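Local coordinates for protein alpha-ketoglutarate-dependent non-heme iron oxygenase EasH (Aspergillus japonicus, PDB 5M0T) that acts as an alpha-ketoglutarate-dependent non-heme iron oxygenase in the biosynthesis of the ergot alkaloid cycloclavine, at residues I15-G20 with V34-F39; G99-L104 with L153-A158. One frame throughout, in Å; residues are numbered along the deposited sequence.

Interaction 1 of 2, residues I15-G20 with V34-F39. With ZN (zinc ion), chain G.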
loop_
_atom_site.group_PDB
_atom_site.type_symbol
_atom_site.label_atom_id
_atom_site.label_comp_id
_atom_site.label_asym_id
_atom_site.label_seq_id
_atom_site.Cartn_x
_atom_site.Cartn_y
_atom_site.Cartn_z
ATOM N N ILE A 15 25.661 10.005 16.471
ATOM C CA ILE A 15 25.176 11.369 16.721
ATOM C C ILE A 15 24.090 11.328 17.804
ATOM O O ILE A 15 23.218 10.462 17.779
ATOM C CB ILE A 15 24.677 12.030 15.400
ATOM C CG1 ILE A 15 24.612 13.544 15.511
ATOM C CG2 ILE A 15 23.352 11.465 14.970
ATOM C CD1 ILE A 15 24.272 14.210 14.192
ATOM N N PRO A 16 24.153 12.247 18.783
ATOM C CA PRO A 16 23.142 12.213 19.854
ATOM C C PRO A 16 21.750 12.633 19.389
ATOM O O PRO A 16 21.619 13.457 18.477
ATOM C CB PRO A 16 23.696 13.200 20.891
ATOM C CG PRO A 16 24.609 14.100 20.129
ATOM C CD PRO A 16 25.188 13.270 19.028
ATOM N N ARG A 17 20.727 12.060 20.021
ATOM C CA ARG A 17 19.319 12.410 19.765
ATOM C C ARG A 17 19.052 13.930 19.869
ATOM O O ARG A 17 18.269 14.488 19.112
ATOM C CB ARG A 17 18.430 11.662 20.766
ATOM C CG ARG A 17 16.941 11.803 20.524
ATOM C CD ARG A 17 16.096 11.480 21.745
ATOM N NE ARG A 17 14.752 11.975 21.489
ATOM C CZ ARG A 17 13.804 11.361 20.784
ATOM N NH1 ARG A 17 13.983 10.159 20.264
ATOM N NH2 ARG A 17 12.635 11.976 20.625
ATOM N N SER A 18 19.737 14.583 20.799
ATOM C CA SER A 18 19.601 16.018 21.024
ATOM C C SER A 18 20.101 16.923 19.873
ATOM O O SER A 18 19.805 18.132 19.871
ATOM C CB SER A 18 20.340 16.389 22.302
ATOM O OG SER A 18 21.727 16.136 22.145
ATOM N N ALA A 19 20.866 16.365 18.926
ATOM C CA ALA A 19 21.349 17.124 17.770
ATOM C C ALA A 19 20.218 17.521 16.818
ATOM O O ALA A 19 20.324 18.512 16.077
ATOM C CB ALA A 19 22.419 16.346 17.031
ATOM N N GLY A 20 19.126 16.763 16.861
ATOM C CA GLY A 20 17.907 17.131 16.157
ATOM C C GLY A 20 17.863 16.459 14.799
ATOM O O GLY A 20 18.846 15.872 14.354
ATOM N N VAL A 34 23.078 5.973 10.255
ATOM C CA VAL A 34 23.691 6.712 11.373
ATOM C C VAL A 34 23.218 6.106 12.695
ATOM O O VAL A 34 22.084 5.652 12.787
ATOM C CB VAL A 34 23.345 8.231 11.307
ATOM C CG1 VAL A 34 21.845 8.459 11.289
ATOM C CG2 VAL A 34 23.978 9.014 12.444
ATOM N N VAL A 35 24.085 6.091 13.701
ATOM C CA VAL A 35 23.684 5.706 15.062
ATOM C C VAL A 35 23.150 6.936 15.824
ATOM O O VAL A 35 23.832 7.960 15.937
ATOM C CB VAL A 35 24.845 5.048 15.830
ATOM C CG1 VAL A 35 24.441 4.759 17.276
ATOM C CG2 VAL A 35 25.309 3.774 15.116
ATOM N N ILE A 36 21.910 6.835 16.297
ATOM C CA ILE A 36 21.313 7.835 17.178
ATOM C C ILE A 36 21.549 7.403 18.625
ATOM O O ILE A 36 20.942 6.440 19.092
ATOM C CB ILE A 36 19.797 8.027 16.932
ATOM C CG1 ILE A 36 19.498 8.286 15.453
ATOM C CG2 ILE A 36 19.268 9.193 17.742
ATOM C CD1 ILE A 36 18.026 8.425 15.114
ATOM N N GLU A 37 22.410 8.130 19.330
ATOM C CA GLU A 37 22.632 7.889 20.755
ATOM C C GLU A 37 21.419 8.370 21.532
ATOM O O GLU A 37 20.980 9.518 21.374
ATOM C CB GLU A 37 23.893 8.593 21.283
ATOM C CG GLU A 37 25.205 8.021 20.768
ATOM C CD GLU A 37 25.460 6.586 21.203
ATOM O OE1 GLU A 37 25.103 6.221 22.338
ATOM O OE2 GLU A 37 26.030 5.821 20.406
ATOM N N GLY A 38 20.864 7.471 22.341
ATOM C CA GLY A 38 19.752 7.803 23.215
ATOM C C GLY A 38 18.463 8.060 22.481
ATOM O O GLY A 38 17.727 8.971 22.841
ATOM N N PHE A 39 18.187 7.272 21.442
ATOM C CA PHE A 39 16.910 7.392 20.730
ATOM C C PHE A 39 15.757 7.160 21.710
ATOM O O PHE A 39 14.808 7.927 21.754
ATOM C CB PHE A 39 16.855 6.413 19.542
ATOM C CG PHE A 39 15.531 6.396 18.832
ATOM C CD1 PHE A 39 15.092 7.519 18.128
ATOM C CD2 PHE A 39 14.706 5.269 18.891
ATOM C CE1 PHE A 39 13.862 7.518 17.495
ATOM C CE2 PHE A 39 13.478 5.259 18.256
ATOM C CZ PHE A 39 13.052 6.386 17.566
HETATM ZN ZN ZN G . 26.009 4.556 22.926
HETATM O O HOH W 1 25.190 4.689 24.734
#

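Interaction 2 of 2, residues G99-L104 with L153-A158. With AKG (2-oxoglutaric acid), chain D.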
loop_
_atom_site.group_PDB
_atom_site.type_symbol
_atom_site.label_atom_id
_atom_site.label_comp_id
_atom_site.label_asym_id
_atom_site.label_seq_id
_atom_site.Cartn_x
_atom_site.Cartn_y
_atom_site.Cartn_z
ATOM N N GLY A 99 9.988 13.991 12.447
ATOM C CA GLY A 99 10.831 14.957 11.726
ATOM C C GLY A 99 11.644 14.303 10.619
ATOM O O GLY A 99 11.720 14.827 9.513
ATOM N N LEU A 100 12.230 13.148 10.926
ATOM C CA LEU A 100 13.037 12.394 9.965
ATOM C C LEU A 100 12.196 11.793 8.840
ATOM O O LEU A 100 12.606 11.836 7.673
ATOM C CB LEU A 100 13.833 11.292 10.669
ATOM C CG LEU A 100 14.945 11.791 11.586
ATOM C CD1 LEU A 100 15.356 10.737 12.604
ATOM C CD2 LEU A 100 16.141 12.243 10.787
ATOM N N CYS A 101 11.026 11.254 9.181
ATOM C CA CYS A 101 10.107 10.722 8.170
ATOM C C CYS A 101 9.596 11.814 7.217
ATOM O O CYS A 101 9.525 11.584 6.009
ATOM C CB CYS A 101 8.941 9.985 8.823
ATOM S SG CYS A 101 9.421 8.453 9.675
ATOM N N LYS A 102 9.252 12.990 7.755
ATOM C CA LYS A 102 8.818 14.106 6.916
ATOM C C LYS A 102 9.886 14.501 5.907
ATOM O O LYS A 102 9.573 14.782 4.767
ATOM C CB LYS A 102 8.440 15.331 7.751
ATOM C CG LYS A 102 7.077 15.222 8.413
ATOM C CD LYS A 102 6.750 16.476 9.208
ATOM C CE LYS A 102 5.644 16.225 10.216
ATOM N NZ LYS A 102 5.715 17.271 11.271
ATOM N N ARG A 103 11.145 14.503 6.332
ATOM C CA ARG A 103 12.249 14.834 5.442
ATOM C C ARG A 103 12.539 13.745 4.410
ATOM O O ARG A 103 12.816 14.059 3.271
ATOM C CB ARG A 103 13.512 15.129 6.237
ATOM C CG ARG A 103 13.518 16.516 6.831
ATOM C CD ARG A 103 14.718 16.732 7.727
ATOM N NE ARG A 103 14.362 17.596 8.842
ATOM C CZ ARG A 103 14.152 18.906 8.743
ATOM N NH1 ARG A 103 14.305 19.562 7.585
ATOM N NH2 ARG A 103 13.807 19.580 9.839
ATOM N N LEU A 104 12.510 12.479 4.812
ATOM C CA LEU A 104 12.787 11.387 3.870
ATOM C C LEU A 104 11.667 11.236 2.839
ATOM O O LEU A 104 11.929 11.177 1.630
ATOM C CB LEU A 104 13.023 10.066 4.591
ATOM C CG LEU A 104 13.640 8.959 3.716
ATOM C CD1 LEU A 104 15.085 9.275 3.349
ATOM C CD2 LEU A 104 13.537 7.619 4.452
ATOM N N LEU A 153 12.276 3.573 6.145
ATOM C CA LEU A 153 13.210 4.111 7.120
ATOM C C LEU A 153 13.128 3.227 8.359
ATOM O O LEU A 153 12.065 3.155 8.977
ATOM C CB LEU A 153 12.835 5.551 7.493
ATOM C CG LEU A 153 13.826 6.307 8.380
ATOM C CD1 LEU A 153 15.268 6.182 7.882
ATOM C CD2 LEU A 153 13.404 7.769 8.471
ATOM N N ASN A 154 14.245 2.582 8.715
ATOM C CA ASN A 154 14.310 1.652 9.853
ATOM C C ASN A 154 14.987 2.268 11.071
ATOM O O ASN A 154 16.176 2.549 11.044
ATOM C CB ASN A 154 15.063 0.375 9.462
ATOM C CG ASN A 154 14.861 -0.760 10.461
ATOM O OD1 ASN A 154 14.642 -0.539 11.661
ATOM N ND2 ASN A 154 14.921 -1.989 9.962
ATOM N N PHE A 155 14.225 2.447 12.146
ATOM C CA PHE A 155 14.772 2.859 13.434
ATOM C C PHE A 155 14.987 1.586 14.217
ATOM O O PHE A 155 14.034 1.048 14.759
ATOM C CB PHE A 155 13.789 3.752 14.195
ATOM C CG PHE A 155 13.488 5.063 13.516
ATOM C CD1 PHE A 155 12.583 5.123 12.466
ATOM C CD2 PHE A 155 14.053 6.252 13.979
ATOM C CE1 PHE A 155 12.285 6.330 11.854
ATOM C CE2 PHE A 155 13.762 7.466 13.368
ATOM C CZ PHE A 155 12.876 7.507 12.311
ATOM N N LEU A 156 16.220 1.087 14.272
ATOM C CA LEU A 156 16.496 -0.190 14.921
ATOM C C LEU A 156 17.139 0.041 16.275
ATOM O O LEU A 156 18.331 0.328 16.371
ATOM C CB LEU A 156 17.358 -1.088 14.026
ATOM C CG LEU A 156 17.319 -2.595 14.398
ATOM C CD1 LEU A 156 17.795 -3.483 13.249
ATOM C CD2 LEU A 156 18.125 -2.912 15.653
ATOM N N THR A 157 16.351 -0.112 17.329
ATOM C CA THR A 157 16.789 0.225 18.666
ATOM C C THR A 157 17.360 -1.000 19.381
ATOM O O THR A 157 16.774 -2.081 19.346
ATOM C CB THR A 157 15.612 0.797 19.482
ATOM O OG1 THR A 157 14.995 1.858 18.749
ATOM C CG2 THR A 157 16.075 1.289 20.832
ATOM N N ALA A 158 18.494 -0.806 20.048
ATOM C CA ALA A 158 19.080 -1.818 20.907
ATOM C C ALA A 158 18.318 -1.869 22.242
ATOM O O ALA A 158 18.211 -0.869 22.946
ATOM C CB ALA A 158 20.558 -1.529 21.132
HETATM C C1 AKG D . 15.643 -7.566 8.863
HETATM O O1 AKG D . 15.234 -7.069 7.815
HETATM O O2 AKG D . 15.111 -8.618 9.438
HETATM C C2 AKG D . 16.839 -7.005 9.646
HETATM O O5 AKG D . 17.648 -6.328 9.041
HETATM C C3 AKG D . 16.987 -7.260 11.124
HETATM C C4 AKG D . 18.306 -6.745 11.676
HETATM C C5 AKG D . 18.509 -7.006 13.144
HETATM O O3 AKG D . 17.464 -7.437 13.811
HETATM O O4 AKG D . 19.582 -6.815 13.669
#

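Interaction 1 of 2, residues I15-G20 with V34-F39
I15 O takes two approaches from the neighbouring strand: E37 N donates a hydrogen bond to it over 2.9 Å, from above the carbonyl plane, and the CA-H of I36 points at it with CA 3.3 Å away. On either side of this oxygen, I15 N bonds to V35 O (2.8 Å) and R17 N to E37 O (2.9 Å), which sets the two strands parallel. On the I15/I36 face, I15 CG2 rests against V34 CG2.

R17 swings its CG anti to the backbone N (chi1 -173°) and runs extended past the turn at G38, CD lying 3.2 Å from G38 O. Its NH1 ends 2.8 Å from F39 O, a weak, strongly bent hydrogen bond; the firmer partner of the guanidinium is D94, salt-bridged to NH2. On the P16 side of the sheet, E37 bends at chi2 (-64°) and carries OE1 to the zinc ion at 2.0 Å, where D200 and a water also bind, while OE2 pairs with R14. The strands are the two ends of a beta-alpha-beta unit, joined by helix 21-31, at the edge of the main sheet of this cupin-clan fold.

Interaction 2 of 2, residues G99-L104 with L153-A158
Helix 99-104 runs nearly antiparallel to strand 153-158, their N-to-C directions 158° apart and their axes 10.4 Å from each other at closest; the backbones come nearest at C101 and L153, whose CA atoms are 7.4 Å apart. This is a helix packed on the outer face of the main sheet in a cupin-clan, PhyH-type fold, and the contact is buried and apolar throughout. Alternation along the strand turns L153 and F155 to the helix and N154 and L156 to the other face.

With its first torsion trans (chi1 -173°), L153 lays its isobutyl group among three helix side chains. CD2 of L104 presses on L153 CB at 3.7 Å, while L153 CD2 reaches L100 CB and C101 SG, each at 4.2 Å. The F155 ring meets the helix with its rim: L100 CD1 lies at CE2, 3.7 Å off and near the ring plane, and C101 SG sits at CE1, an edge-on sulfur-aromatic contact with the sulfur 5.4 Å from the ring centroid. I24 and L28 of helix 21-31 continue this core, against L100 and L153 respectively, and M229 meets C101.

The opposite face belongs to the active site. There N154 ND2 makes a weak hydrogen bond to the iron ligand E134, and L156 CD1 packs 3.6 Å from C5 of 2-oxoglutarate.

How the interactions relate
The centres of the two interactions are 11 Å apart, and they come in series along the chain, interaction 1 closing before interaction 2 opens. Both draw on the same mixed sheet: strand 201-205 lies between strands 33-37 and 152-158. They also meet directly, the F39 ring of interaction 1 touching F155 (CZ to CD2 3.7 Å) and T157 (CD2 to OG1 3.4 Å) of interaction 2. Helix 21-31 packs on both. An apolar layer on the I15/I36 face, continued by L203 of strand 201-205, thus runs from the edge strand 14-16 inward to strand 152-158, whose other face lines the 2-oxoglutarate pocket.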